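Local coordinates for protein cytochrome c, putative (PDB 1SP3) that carries eight covalently bound c-type hemes and, as an octaheme tetrathionate reductase, probably moves electrons along them in a respiratory redox reaction, at residues A[166-171]-A[241-246]; A[25-30]-A[91-96]; A[348-351]-A[356-359]; A[183-188]-A[205-210]. All blocks are in the same frame, centred on the assembly; numbering follows the deposited sequence.

How the interactions relate
From the N terminus, interaction 2 comes first along the chain, closing a loop of about 60 residues between helix 15-34 and the 3-10 turn ahead of helix 99-102. Interaction 1 opens later and closes a loop of similar length by joining 166-171 to the loop leading into strand 246-251. Interaction 4 is nested inside that loop, its centre about 20 Å from that of interaction 1, and brings two neighbouring heme-binding motifs together. Interaction 3 follows in series as a short local closure at helix 356-359, about 39 Å from interaction 4 between centres and on the other side of the chain's centre. None of the contacts cross.

Interaction 1: A[166-171]-A[241-246]; sequences KATDVH and AKNEPT. With HEC (heme c), chain H.
Lys242 and Asn243 reach from the loop ahead of strand 246-251 to the turn at Ala167 and Thr168, a loop-to-loop contact just before His171, an axial ligand of a bis-histidine heme c. Lys242 does so with a chain extended beyond CG. Its ammonium group meets two successive backbone oxygens, and NZ donates to Ala167 O at 3.1 Å, tilted 18° from the carbonyl plane. The bond from NZ to Thr168 O is equally long, but here the donor stands well above the plane of the carbonyl. Ser403 OG and Met401 O also bond to NZ, so the charge is gripped by neutral oxygens from two parts of the chain. Without the ammonium group, as with an alanine here, the oxygens of Ala167, Thr168, Met401 and Ser403 would probably be left without their shared donor.

Next to it, the first torsion of Asn243, with CG anti to the carbonyl carbon (chi1 -61°), carries the amide to Thr168 so that ND2 faces OG1, the two side chains crossing at a slant. ND2 donates to Thr168 OG1 at 2.9 Å, nearly straight and with the oxygen in the amide plane, while ND2 also rests 3.4 Å from Thr168 CG2. OG1 has a further partner in Asp165 OD2. Farther along, His171 NE2 binds the heme iron at 1.9 Å opposite His213, and Val170 CG2 lies over one face of the imidazole, offset toward the rim. A water closes the polar end of the contact, donating to Thr168 OG1 at 2.8 Å and to Asn243 OD1 at 2.6 Å.

Interaction 2: A[25-30]-A[91-96]; sequences CHEEQA and KDKTKV. With HEC (heme c), chain C.
Lys93 leans on Ala30 and ends at Glu27, along one side of the helix that carries the first CXXCH heme-binding motif. Its CB points toward helix 15-34 and lies 4.5 Å from the Ala30 methyl; CG follows at 4.4 Å from the same Ala30 CB. The chain then bends at chi2 (133°), taking CD off the alanine and toward Glu27, and CE comes to 4.4 Å from Glu27 OE2. At the tip, NZ forms a salt bridge with Glu27 OE2 at 3.3 Å, its hydrogen bond weak, and has a stronger hydrogen bond to Thr31 OG1, one turn further along the helix. Glu27 meets it with an extended chain whose CG is anti to the backbone N (chi1 -155°), and the two side chains slant across each other.

Behind this surface the helix holds its heme. Cys25 SG is bonded to heme CAC. His26 NE2 binds the heme iron FE at 2.1 Å, with His4 as the second axial ligand. Gln29 OE1 accepts a bond from His26 ND1 at 3.2 Å, which would help fix the rotation of the imidazole. On the other segment, Asp92 OD1 closes an Asx turn with Thr94 N and also takes the Thr94 hydroxyl, from the same face of its carboxylate. The 3-10 turn 93-95 lies against helix 15-34, and Val96 after it packs on Met33 and Met34 of that helix and on Trp39 of helix 37-40.

Interaction 3: A[348-351]-A[356-359]; sequences PKTY and YWSE
Thr350 and Trp357 carry this contact, joined by one backbone hydrogen bond and by a side chain laid over an indole. Two backbone bonds tie the segments. Tyr356 N donates to Lys349 O at 2.9 Å, and Trp357 N donates to Thr350 O at 3.1 Å, where it lies in the carbonyl plane on a lone pair. Thr350 O has a second donor in a water at 2.9 Å, and the same water accepts from Ser358 OG at 3.0 Å.

Successive amides of the helix start are in this way matched with successive carbonyls of the loop before it: the loop folds back on the first turn of helix 356-359, which is anchored to the chain that leads into it. Asn70 OD1 also holds this loop, accepting from the backbone N of both Thr350 and Tyr351.

The apolar part is a CH-pi contact. Thr350 CB sits 4.0 Å from the centroid of the six-membered ring of Trp357, 14° off the normal, and the two side chains run side by side in the same direction. With CG anti to its carbonyl carbon (chi1 -68°), Trp357 spreads its indole over the threonine, while the Thr350 hydroxyl stands 4.0 Å from CH2 of the ring. An alanine in place of Trp357 is likely to open a gap over Thr350 CB and to lose the hydrogen bond that NE1 makes outside the two segments. Tyr356 turns the other way, its ring stacked on Trp362 and edge-to-face with Phe360.

Interaction 4: A[183-188]-A[205-210]; sequences NCHTTE and DHIGCE. With HEC (heme c), chain G.
The Cys184-His185 end of a CXXCH heme-binding motif packs against Ile207, and the same isoleucine touches the heme that the motif carries. Ile207 CG2 is anti to the backbone N and rests 3.9 Å from Cys184 CB, while CG1 passes 3.4 Å from Cys184 O. The outer methyl goes furthest: CD1 lies over one face of the His185 imidazole, 3.5 Å from the ring centroid and 28° off its normal, in a CH-pi contact offset toward the rim. The two side chains cross at about a right angle, and the methyl lies closest to the ND1 and CE1 side of the ring.

On that ring, NE2 binds the heme iron at 2.0 Å, with His400 as the other axial ligand, and ND1 is hydrogen-bonded to Ser193 O. This second-shell bond and the methyl over the face would together help set the rotation of the ligand. The partner segment leads into the next CXXCH motif, which begins at Cys209 and serves a different heme, so the contact joins the protein around two neighbouring hemes. Cys184 SG is bonded to heme CAC at 1.9 Å. The backbone then swings through an inverse gamma turn centred on His185, between helix 181-184 and strand 187-188.

At the propionate, Ile207 N donates to oxygen O1D, although the placing of this carboxylate is doubtful. Asp205 OD1 forms a salt bridge with Arg397, and its OD2 is hydrogen-bonded to Gln233 NE2. Gly208 CA comes to 3.7 Å from heme methyl CMD; a side chain here would run into Asp205 CB.

Interaction 1: A[166-171]-A[241-246]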
# COMPACT_ATOMS: atom_id res chain seq x y z
N LYS A 166 -22.46 -5.04 -3.98
CA LYS A 166 -22.21 -4.89 -5.41
C LYS A 166 -21.79 -3.48 -5.74
O LYS A 166 -20.89 -3.32 -6.55
CB LYS A 166 -23.43 -5.25 -6.25
CG LYS A 166 -23.12 -5.65 -7.71
CD LYS A 166 -24.45 -5.99 -8.48
CE LYS A 166 -24.19 -6.29 -9.96
NZ LYS A 166 -25.20 -5.63 -10.93
N ALA A 167 -22.47 -2.50 -5.17
CA ALA A 167 -22.14 -1.10 -5.36
C ALA A 167 -20.66 -0.74 -5.03
O ALA A 167 -20.09 0.16 -5.67
CB ALA A 167 -23.08 -0.20 -4.57
N THR A 168 -20.06 -1.43 -4.05
CA THR A 168 -18.70 -1.21 -3.66
C THR A 168 -17.66 -1.99 -4.54
O THR A 168 -16.62 -1.44 -4.97
CB THR A 168 -18.49 -1.60 -2.17
OG1 THR A 168 -19.34 -0.77 -1.31
CG2 THR A 168 -16.92 -1.31 -1.72
N ASP A 169 -17.90 -3.27 -4.78
CA ASP A 169 -17.01 -4.06 -5.59
C ASP A 169 -17.82 -5.19 -6.18
O ASP A 169 -18.28 -6.08 -5.46
CB ASP A 169 -15.83 -4.63 -4.75
CG ASP A 169 -14.78 -5.28 -5.59
OD1 ASP A 169 -15.06 -6.38 -6.14
OD2 ASP A 169 -13.63 -4.76 -5.76
N VAL A 170 -17.92 -5.22 -7.49
CA VAL A 170 -18.62 -6.31 -8.13
C VAL A 170 -18.02 -7.73 -7.98
O VAL A 170 -18.76 -8.73 -8.09
CB VAL A 170 -18.89 -6.03 -9.63
CG1 VAL A 170 -19.58 -4.74 -9.78
CG2 VAL A 170 -17.58 -6.04 -10.49
N HIS A 171 -16.69 -7.83 -7.82
CA HIS A 171 -16.04 -9.13 -7.77
C HIS A 171 -16.12 -9.68 -6.36
O HIS A 171 -16.41 -10.86 -6.19
CB HIS A 171 -14.58 -9.00 -8.25
CG HIS A 171 -14.48 -8.53 -9.67
ND1 HIS A 171 -14.09 -7.25 -10.01
CD2 HIS A 171 -14.78 -9.16 -10.83
CE1 HIS A 171 -14.09 -7.13 -11.33
NE2 HIS A 171 -14.49 -8.29 -11.85
N ALA A 241 -12.45 5.10 -2.23
CA ALA A 241 -12.92 5.61 -0.92
C ALA A 241 -14.45 5.84 -1.03
O ALA A 241 -14.98 6.87 -0.70
CB ALA A 241 -12.20 6.93 -0.53
N LYS A 242 -15.14 4.88 -1.57
CA LYS A 242 -16.57 4.99 -1.78
C LYS A 242 -17.34 5.09 -0.49
O LYS A 242 -18.37 5.75 -0.46
CB LYS A 242 -17.02 3.77 -2.54
CG LYS A 242 -16.80 3.79 -4.01
CD LYS A 242 -17.11 2.36 -4.58
CE LYS A 242 -16.93 2.35 -6.06
NZ LYS A 242 -17.31 1.05 -6.70
N ASN A 243 -16.89 4.43 0.59
CA ASN A 243 -17.73 4.24 1.78
C ASN A 243 -17.26 5.01 3.01
O ASN A 243 -18.03 5.19 3.95
CB ASN A 243 -17.89 2.76 2.13
CG ASN A 243 -18.57 2.00 1.00
OD1 ASN A 243 -19.52 2.49 0.39
ND2 ASN A 243 -18.02 0.85 0.65
N GLU A 244 -16.01 5.48 2.96
CA GLU A 244 -15.25 5.96 4.11
C GLU A 244 -14.14 6.94 3.57
O GLU A 244 -13.44 6.57 2.65
CB GLU A 244 -14.57 4.73 4.67
CG GLU A 244 -14.09 4.77 6.10
CD GLU A 244 -14.29 3.42 6.75
OE1 GLU A 244 -13.72 2.40 6.20
OE2 GLU A 244 -15.06 3.36 7.76
N PRO A 245 -13.91 8.09 4.24
CA PRO A 245 -12.87 9.07 3.85
C PRO A 245 -11.49 8.45 3.86
O PRO A 245 -11.27 7.63 4.73
CB PRO A 245 -12.97 10.16 4.95
CG PRO A 245 -14.37 10.01 5.51
CD PRO A 245 -14.64 8.51 5.47
N THR A 246 -10.60 8.84 2.92
CA THR A 246 -9.18 8.53 2.94
C THR A 246 -8.44 9.80 3.10
O THR A 246 -8.93 10.92 2.69
CB THR A 246 -8.58 8.15 1.56
OG1 THR A 246 -9.45 8.54 0.47
CG2 THR A 246 -8.24 6.84 1.48
FE HEC H . -14.48 -8.90 -13.68
CHA HEC H . -17.88 -8.94 -13.67
CHB HEC H . -14.49 -5.72 -14.96
CHC HEC H . -11.13 -8.63 -13.12
CHD HEC H . -14.34 -12.23 -13.24
NA HEC H . -15.91 -7.57 -14.18
C1A HEC H . -17.25 -7.79 -14.12
C2A HEC H . -17.93 -6.65 -14.60
C3A HEC H . -17.01 -5.75 -14.96
C4A HEC H . -15.73 -6.33 -14.73
CMA HEC H . -17.27 -4.33 -15.52
CAA HEC H . -19.49 -6.57 -14.68
CBA HEC H . -20.05 -5.92 -13.44
CGA HEC H . -21.57 -5.80 -13.58
O1A HEC H . -22.22 -6.85 -13.41
O2A HEC H . -22.09 -4.68 -13.82
NB HEC H . -13.05 -7.45 -14.01
C1B HEC H . -13.31 -6.19 -14.46
C2B HEC H . -12.10 -5.45 -14.36
C3B HEC H . -11.16 -6.24 -13.82
C4B HEC H . -11.76 -7.53 -13.60
CMB HEC H . -11.92 -3.99 -14.83
CAB HEC H . -9.69 -5.89 -13.47
CBB HEC H . -9.44 -5.00 -12.48
NC HEC H . -12.97 -10.17 -13.32
C1C HEC H . -11.67 -9.87 -13.07
C2C HEC H . -10.97 -11.09 -12.79
C3C HEC H . -11.89 -12.11 -12.78
C4C HEC H . -13.16 -11.52 -13.10
CMC HEC H . -9.46 -11.13 -12.50
CAC HEC H . -11.68 -13.66 -12.59
CBC HEC H . -10.77 -14.19 -11.72
ND HEC H . -15.92 -10.38 -13.47
C1D HEC H . -15.62 -11.72 -13.27
C2D HEC H . -16.86 -12.47 -13.13
C3D HEC H . -17.95 -11.40 -13.27
C4D HEC H . -17.26 -10.15 -13.49
CMD HEC H . -17.03 -13.99 -12.88
CAD HEC H . -19.47 -11.52 -13.25
CBD HEC H . -19.72 -11.90 -14.72
CGD HEC H . -21.17 -12.31 -14.85
O1D HEC H . -21.41 -13.22 -15.71
O2D HEC H . -22.04 -11.73 -14.11
O HOH W 1 -20.74 1.58 -1.74

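Interaction 2: A[25-30]-A[91-96]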
# COMPACT_ATOMS: atom_id res chain seq x y z
N CYS A 25 4.39 -30.09 11.46
CA CYS A 25 3.82 -30.64 10.25
C CYS A 25 3.91 -29.73 9.05
O CYS A 25 3.75 -30.22 7.94
CB CYS A 25 2.35 -30.91 10.52
SG CYS A 25 1.93 -32.11 11.88
N HIS A 26 4.15 -28.41 9.23
CA HIS A 26 4.11 -27.48 8.12
C HIS A 26 5.43 -26.70 7.98
O HIS A 26 5.44 -25.55 7.53
CB HIS A 26 2.94 -26.47 8.26
CG HIS A 26 1.57 -27.11 8.22
ND1 HIS A 26 1.10 -27.82 7.13
CD2 HIS A 26 0.57 -27.14 9.14
CE1 HIS A 26 -0.14 -28.21 7.36
NE2 HIS A 26 -0.49 -27.82 8.57
N GLU A 27 6.54 -27.32 8.36
CA GLU A 27 7.84 -26.78 8.01
C GLU A 27 8.03 -26.32 6.56
O GLU A 27 8.65 -25.26 6.28
CB GLU A 27 8.94 -27.78 8.34
CG GLU A 27 10.23 -27.00 8.56
CD GLU A 27 11.43 -27.86 8.97
OE1 GLU A 27 11.25 -28.99 9.53
OE2 GLU A 27 12.55 -27.35 8.74
N GLU A 28 7.46 -27.06 5.63
CA GLU A 28 7.51 -26.64 4.23
C GLU A 28 6.86 -25.26 3.97
O GLU A 28 7.45 -24.37 3.33
CB GLU A 28 6.86 -27.71 3.30
CG GLU A 28 7.64 -27.78 1.99
CD GLU A 28 6.97 -28.56 0.84
OE1 GLU A 28 7.68 -28.71 -0.19
OE2 GLU A 28 5.74 -28.99 0.94
N GLN A 29 5.65 -25.10 4.45
CA GLN A 29 4.89 -23.86 4.29
C GLN A 29 5.66 -22.67 4.89
O GLN A 29 5.72 -21.62 4.31
CB GLN A 29 3.57 -24.05 5.05
CG GLN A 29 2.46 -24.90 4.34
CD GLN A 29 2.81 -26.36 4.16
OE1 GLN A 29 3.39 -26.97 5.01
NE2 GLN A 29 2.43 -26.92 3.04
N ALA A 30 6.27 -22.84 6.07
CA ALA A 30 7.08 -21.78 6.67
C ALA A 30 8.24 -21.43 5.75
O ALA A 30 8.47 -20.27 5.40
CB ALA A 30 7.52 -22.18 8.02
N LYS A 91 15.55 -15.80 9.66
CA LYS A 91 15.72 -17.21 9.34
C LYS A 91 15.09 -18.09 10.38
O LYS A 91 15.03 -19.32 10.26
CB LYS A 91 17.18 -17.62 9.17
CG LYS A 91 17.93 -16.87 8.07
CD LYS A 91 17.36 -16.98 6.62
CE LYS A 91 16.79 -18.39 6.11
NZ LYS A 91 17.51 -19.74 6.38
N ASP A 92 14.57 -17.43 11.40
CA ASP A 92 13.87 -18.17 12.43
C ASP A 92 12.40 -18.54 12.09
O ASP A 92 11.44 -17.71 12.25
CB ASP A 92 13.92 -17.37 13.71
CG ASP A 92 13.47 -18.17 14.91
OD1 ASP A 92 12.85 -19.29 14.74
OD2 ASP A 92 13.65 -17.69 16.07
N LYS A 93 12.22 -19.83 11.78
CA LYS A 93 10.88 -20.35 11.41
C LYS A 93 9.85 -20.22 12.50
O LYS A 93 8.66 -20.05 12.21
CB LYS A 93 10.94 -21.77 10.84
CG LYS A 93 11.63 -21.83 9.47
CD LYS A 93 12.65 -22.97 9.48
CE LYS A 93 13.48 -23.05 8.21
NZ LYS A 93 12.97 -24.26 7.57
N THR A 94 10.25 -20.31 13.77
CA THR A 94 9.21 -20.14 14.82
C THR A 94 8.64 -18.73 14.96
O THR A 94 7.67 -18.52 15.76
CB THR A 94 9.69 -20.65 16.20
OG1 THR A 94 10.68 -19.74 16.66
CG2 THR A 94 10.49 -21.94 16.04
N LYS A 95 9.20 -17.78 14.24
CA LYS A 95 8.69 -16.39 14.26
C LYS A 95 7.70 -16.02 13.16
O LYS A 95 7.32 -14.86 13.03
CB LYS A 95 9.87 -15.38 14.22
CG LYS A 95 10.84 -15.55 15.42
CD LYS A 95 10.09 -15.67 16.74
CE LYS A 95 11.08 -15.79 17.96
NZ LYS A 95 10.35 -15.57 19.27
N VAL A 96 7.26 -16.99 12.37
CA VAL A 96 6.28 -16.67 11.31
C VAL A 96 4.95 -16.58 11.96
O VAL A 96 4.72 -17.30 12.91
CB VAL A 96 6.32 -17.74 10.24
CG1 VAL A 96 5.26 -17.51 9.15
CG2 VAL A 96 7.75 -17.76 9.69
FE HEC C . -2.34 -27.90 9.48
CHA HEC C . -4.12 -28.50 6.73
CHB HEC C . -2.44 -24.53 8.91
CHC HEC C . -1.04 -27.27 12.62
CHD HEC C . -1.53 -31.19 9.81
NA HEC C . -3.12 -26.69 8.05
C1A HEC C . -3.90 -27.16 7.02
C2A HEC C . -4.33 -26.02 6.28
C3A HEC C . -3.87 -24.91 6.89
C4A HEC C . -3.08 -25.33 8.01
CMA HEC C . -4.15 -23.44 6.49
CAA HEC C . -5.25 -26.08 5.02
CBA HEC C . -6.63 -25.82 5.66
CGA HEC C . -7.73 -25.93 4.67
O1A HEC C . -8.90 -25.64 5.07
O2A HEC C . -7.41 -26.31 3.50
NB HEC C . -1.84 -26.22 10.60
C1B HEC C . -1.94 -24.92 10.12
C2B HEC C . -1.46 -24.04 11.17
C3B HEC C . -1.09 -24.81 12.20
C4B HEC C . -1.33 -26.18 11.86
CMB HEC C . -1.41 -22.49 11.07
CAB HEC C . -0.62 -24.33 13.57
CBB HEC C . -1.59 -23.59 14.15
NC HEC C . -1.50 -29.01 10.92
C1C HEC C . -0.99 -28.56 12.12
C2C HEC C . -0.43 -29.68 12.82
C3C HEC C . -0.57 -30.77 12.03
C4C HEC C . -1.22 -30.35 10.82
CMC HEC C . 0.26 -29.56 14.23
CAC HEC C . -0.09 -32.26 12.31
CBC HEC C . -0.23 -32.87 13.51
ND HEC C . -2.78 -29.59 8.44
C1D HEC C . -2.32 -30.84 8.75
C2D HEC C . -2.78 -31.78 7.72
C3D HEC C . -3.59 -30.94 6.81
C4D HEC C . -3.53 -29.60 7.32
CMD HEC C . -2.53 -33.31 7.57
CAD HEC C . -4.25 -31.44 5.52
CBD HEC C . -3.10 -31.46 4.53
CGD HEC C . -3.50 -32.13 3.21
O1D HEC C . -3.52 -33.41 3.09
O2D HEC C . -3.85 -31.39 2.25

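Interaction 3: A[348-351]-A[356-359]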
# COMPACT_ATOMS: atom_id res chain seq x y z
N PRO A 348 12.66 9.75 10.44
CA PRO A 348 12.74 10.10 11.87
C PRO A 348 12.12 9.03 12.76
O PRO A 348 11.34 8.25 12.30
CB PRO A 348 11.92 11.38 11.95
CG PRO A 348 10.85 11.11 10.99
CD PRO A 348 11.46 10.31 9.83
N LYS A 349 12.51 9.04 14.02
CA LYS A 349 11.87 8.21 14.99
C LYS A 349 10.58 8.91 15.48
O LYS A 349 10.64 10.00 16.05
CB LYS A 349 12.88 7.91 16.16
CG LYS A 349 12.24 7.05 17.33
CD LYS A 349 13.39 6.68 18.31
CE LYS A 349 13.05 5.56 19.24
NZ LYS A 349 13.15 4.24 18.62
N THR A 350 9.41 8.32 15.23
CA THR A 350 8.21 8.93 15.73
C THR A 350 7.74 8.13 16.90
O THR A 350 7.21 8.68 17.85
CB THR A 350 7.08 8.92 14.68
OG1 THR A 350 6.87 7.58 14.23
CG2 THR A 350 7.41 9.81 13.42
N TYR A 351 7.95 6.82 16.84
CA TYR A 351 7.44 5.93 17.86
C TYR A 351 8.47 5.70 18.98
O TYR A 351 9.66 5.63 18.73
CB TYR A 351 7.08 4.56 17.23
CG TYR A 351 6.58 3.60 18.28
CD1 TYR A 351 5.31 3.80 18.83
CD2 TYR A 351 7.40 2.57 18.80
CE1 TYR A 351 4.83 2.96 19.84
CE2 TYR A 351 6.92 1.70 19.80
CZ TYR A 351 5.63 1.91 20.30
OH TYR A 351 5.07 1.11 21.30
N TYR A 356 9.30 11.43 18.17
CA TYR A 356 8.57 12.68 18.04
C TYR A 356 7.29 12.67 18.83
O TYR A 356 6.95 13.67 19.50
CB TYR A 356 8.25 13.02 16.56
CG TYR A 356 7.70 14.41 16.46
CD1 TYR A 356 8.52 15.52 16.65
CD2 TYR A 356 6.34 14.62 16.29
CE1 TYR A 356 8.00 16.82 16.57
CE2 TYR A 356 5.81 15.92 16.23
CZ TYR A 356 6.64 16.99 16.34
OH TYR A 356 6.10 18.25 16.30
N TRP A 357 6.58 11.54 18.73
CA TRP A 357 5.28 11.40 19.42
C TRP A 357 5.33 11.45 20.97
O TRP A 357 4.29 11.74 21.61
CB TRP A 357 4.52 10.17 18.98
CG TRP A 357 4.06 10.25 17.60
CD1 TRP A 357 3.91 11.38 16.81
CD2 TRP A 357 3.70 9.14 16.77
NE1 TRP A 357 3.47 11.03 15.56
CE2 TRP A 357 3.32 9.66 15.50
CE3 TRP A 357 3.62 7.75 16.99
CZ2 TRP A 357 2.92 8.83 14.43
CZ3 TRP A 357 3.22 6.93 15.95
CH2 TRP A 357 2.88 7.48 14.67
N SER A 358 6.51 11.21 21.57
CA SER A 358 6.60 11.57 23.00
C SER A 358 7.34 12.86 23.33
O SER A 358 6.90 13.61 24.19
CB SER A 358 7.04 10.43 23.92
OG SER A 358 8.11 9.75 23.34
N GLU A 359 8.44 13.12 22.66
CA GLU A 359 9.22 14.30 23.01
C GLU A 359 8.92 15.58 22.16
O GLU A 359 9.10 16.66 22.67
CB GLU A 359 10.71 13.95 23.07
CG GLU A 359 11.10 12.97 24.18
CD GLU A 359 10.82 13.49 25.60
OE1 GLU A 359 11.02 14.71 25.91
OE2 GLU A 359 10.38 12.67 26.43
O HOH W 2 7.25 8.47 20.78

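Interaction 4: A[183-188]-A[205-210]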
# COMPACT_ATOMS: atom_id res chain seq x y z
N ASN A 183 -9.00 -15.61 -5.00
CA ASN A 183 -9.65 -15.98 -6.26
C ASN A 183 -8.97 -15.22 -7.43
O ASN A 183 -8.85 -15.73 -8.55
CB ASN A 183 -11.08 -15.55 -6.19
CG ASN A 183 -12.00 -16.61 -5.71
OD1 ASN A 183 -12.44 -17.43 -6.54
ND2 ASN A 183 -12.36 -16.61 -4.40
N CYS A 184 -8.50 -13.98 -7.19
CA CYS A 184 -7.66 -13.37 -8.21
C CYS A 184 -6.15 -13.52 -7.94
O CYS A 184 -5.34 -13.69 -8.86
CB CYS A 184 -7.96 -11.92 -8.38
SG CYS A 184 -9.63 -11.43 -8.85
N HIS A 185 -5.78 -13.37 -6.67
CA HIS A 185 -4.41 -13.40 -6.22
C HIS A 185 -4.04 -14.86 -6.00
O HIS A 185 -3.88 -15.31 -4.84
CB HIS A 185 -4.32 -12.58 -4.93
CG HIS A 185 -4.39 -11.12 -5.19
ND1 HIS A 185 -3.31 -10.39 -5.71
CD2 HIS A 185 -5.40 -10.24 -5.07
CE1 HIS A 185 -3.69 -9.14 -5.92
NE2 HIS A 185 -4.95 -9.02 -5.53
N THR A 186 -4.02 -15.64 -7.07
CA THR A 186 -3.79 -17.07 -6.88
C THR A 186 -2.43 -17.28 -6.24
O THR A 186 -1.46 -16.56 -6.51
CB THR A 186 -3.94 -17.87 -8.17
OG1 THR A 186 -2.99 -17.39 -9.08
CG2 THR A 186 -5.31 -17.52 -8.84
N THR A 187 -2.42 -18.22 -5.32
CA THR A 187 -1.29 -18.47 -4.47
C THR A 187 -0.80 -19.90 -4.66
O THR A 187 -1.59 -20.84 -4.58
CB THR A 187 -1.76 -18.26 -3.07
OG1 THR A 187 -2.19 -16.90 -2.96
CG2 THR A 187 -0.63 -18.46 -2.05
N GLU A 188 0.49 -20.02 -4.91
CA GLU A 188 1.17 -21.31 -5.03
C GLU A 188 2.34 -21.32 -4.07
O GLU A 188 3.16 -20.42 -4.13
CB GLU A 188 1.72 -21.52 -6.45
CG GLU A 188 1.25 -22.85 -7.00
CD GLU A 188 -0.01 -22.58 -7.79
OE1 GLU A 188 0.13 -21.77 -8.76
OE2 GLU A 188 -1.12 -23.11 -7.43
N ASP A 205 0.33 -6.26 -15.61
CA ASP A 205 -0.53 -6.89 -14.63
C ASP A 205 -0.38 -8.38 -14.78
O ASP A 205 -0.83 -8.92 -15.79
CB ASP A 205 -1.98 -6.47 -14.86
CG ASP A 205 -2.25 -4.99 -14.51
OD1 ASP A 205 -1.40 -4.38 -13.84
OD2 ASP A 205 -3.26 -4.35 -14.87
N HIS A 206 0.24 -9.05 -13.80
CA HIS A 206 0.13 -10.49 -13.67
C HIS A 206 -1.31 -11.05 -13.55
O HIS A 206 -1.66 -11.98 -14.27
CB HIS A 206 0.96 -11.05 -12.52
CG HIS A 206 0.90 -12.55 -12.44
ND1 HIS A 206 1.72 -13.36 -13.20
CD2 HIS A 206 0.05 -13.39 -11.78
CE1 HIS A 206 1.42 -14.63 -12.97
NE2 HIS A 206 0.41 -14.68 -12.11
N ILE A 207 -2.12 -10.55 -12.62
CA ILE A 207 -3.55 -10.80 -12.67
C ILE A 207 -3.94 -9.61 -13.44
O ILE A 207 -3.42 -8.57 -13.17
CB ILE A 207 -4.23 -10.53 -11.32
CG1 ILE A 207 -3.45 -11.14 -10.16
CG2 ILE A 207 -5.83 -10.77 -11.38
CD1 ILE A 207 -3.78 -10.46 -8.88
N GLY A 208 -4.86 -9.59 -14.35
CA GLY A 208 -5.16 -8.17 -14.65
C GLY A 208 -6.64 -8.33 -14.80
O GLY A 208 -7.28 -8.84 -13.91
N CYS A 209 -7.16 -8.07 -15.96
CA CYS A 209 -8.60 -8.24 -16.14
C CYS A 209 -8.83 -9.23 -17.27
O CYS A 209 -9.96 -9.58 -17.54
CB CYS A 209 -9.24 -6.88 -16.49
SG CYS A 209 -8.83 -5.67 -15.25
N GLU A 210 -7.76 -9.63 -17.95
CA GLU A 210 -7.88 -10.34 -19.21
C GLU A 210 -7.74 -11.85 -19.16
O GLU A 210 -7.76 -12.47 -20.18
CB GLU A 210 -7.00 -9.75 -20.29
CG GLU A 210 -7.63 -8.49 -20.87
CD GLU A 210 -6.61 -7.55 -21.60
OE1 GLU A 210 -6.16 -7.86 -22.74
OE2 GLU A 210 -6.25 -6.48 -21.04
FE HEC G . -5.88 -7.24 -5.50
CHA HEC G . -3.26 -5.51 -6.88
CHB HEC G . -4.55 -6.83 -2.45
CHC HEC G . -8.72 -8.73 -4.10
CHD HEC G . -7.15 -7.84 -8.59
NA HEC G . -4.22 -6.28 -4.74
C1A HEC G . -3.26 -5.68 -5.50
C2A HEC G . -2.23 -5.22 -4.63
C3A HEC G . -2.59 -5.57 -3.40
C4A HEC G . -3.87 -6.23 -3.46
CMA HEC G . -1.80 -5.27 -2.11
CAA HEC G . -0.99 -4.43 -5.09
CBA HEC G . -1.47 -2.95 -5.14
CGA HEC G . -0.21 -2.12 -5.38
O1A HEC G . 0.63 -2.06 -4.42
O2A HEC G . -0.01 -1.54 -6.51
NB HEC G . -6.51 -7.73 -3.70
C1B HEC G . -5.77 -7.46 -2.54
C2B HEC G . -6.55 -7.86 -1.40
C3B HEC G . -7.71 -8.36 -1.86
C4B HEC G . -7.70 -8.31 -3.29
CMB HEC G . -6.09 -7.72 0.09
CAB HEC G . -8.91 -8.88 -0.99
CBB HEC G . -9.52 -8.01 -0.12
NC HEC G . -7.62 -8.12 -6.19
C1C HEC G . -8.60 -8.72 -5.44
C2C HEC G . -9.54 -9.29 -6.32
C3C HEC G . -9.10 -9.03 -7.58
C4C HEC G . -7.88 -8.30 -7.50
CMC HEC G . -10.79 -10.07 -5.77
CAC HEC G . -9.72 -9.49 -8.96
CBC HEC G . -11.08 -9.38 -9.17
ND HEC G . -5.32 -6.78 -7.41
C1D HEC G . -5.99 -7.09 -8.58
C2D HEC G . -5.32 -6.55 -9.75
C3D HEC G . -4.12 -5.92 -9.23
C4D HEC G . -4.21 -6.03 -7.76
CMD HEC G . -5.70 -6.64 -11.30
CAD HEC G . -3.00 -5.20 -10.07
CBD HEC G . -1.81 -6.16 -9.94
CGD HEC G . -1.78 -7.27 -10.97
O1D HEC G . -0.82 -8.05 -10.94
O2D HEC G . -2.64 -7.31 -11.91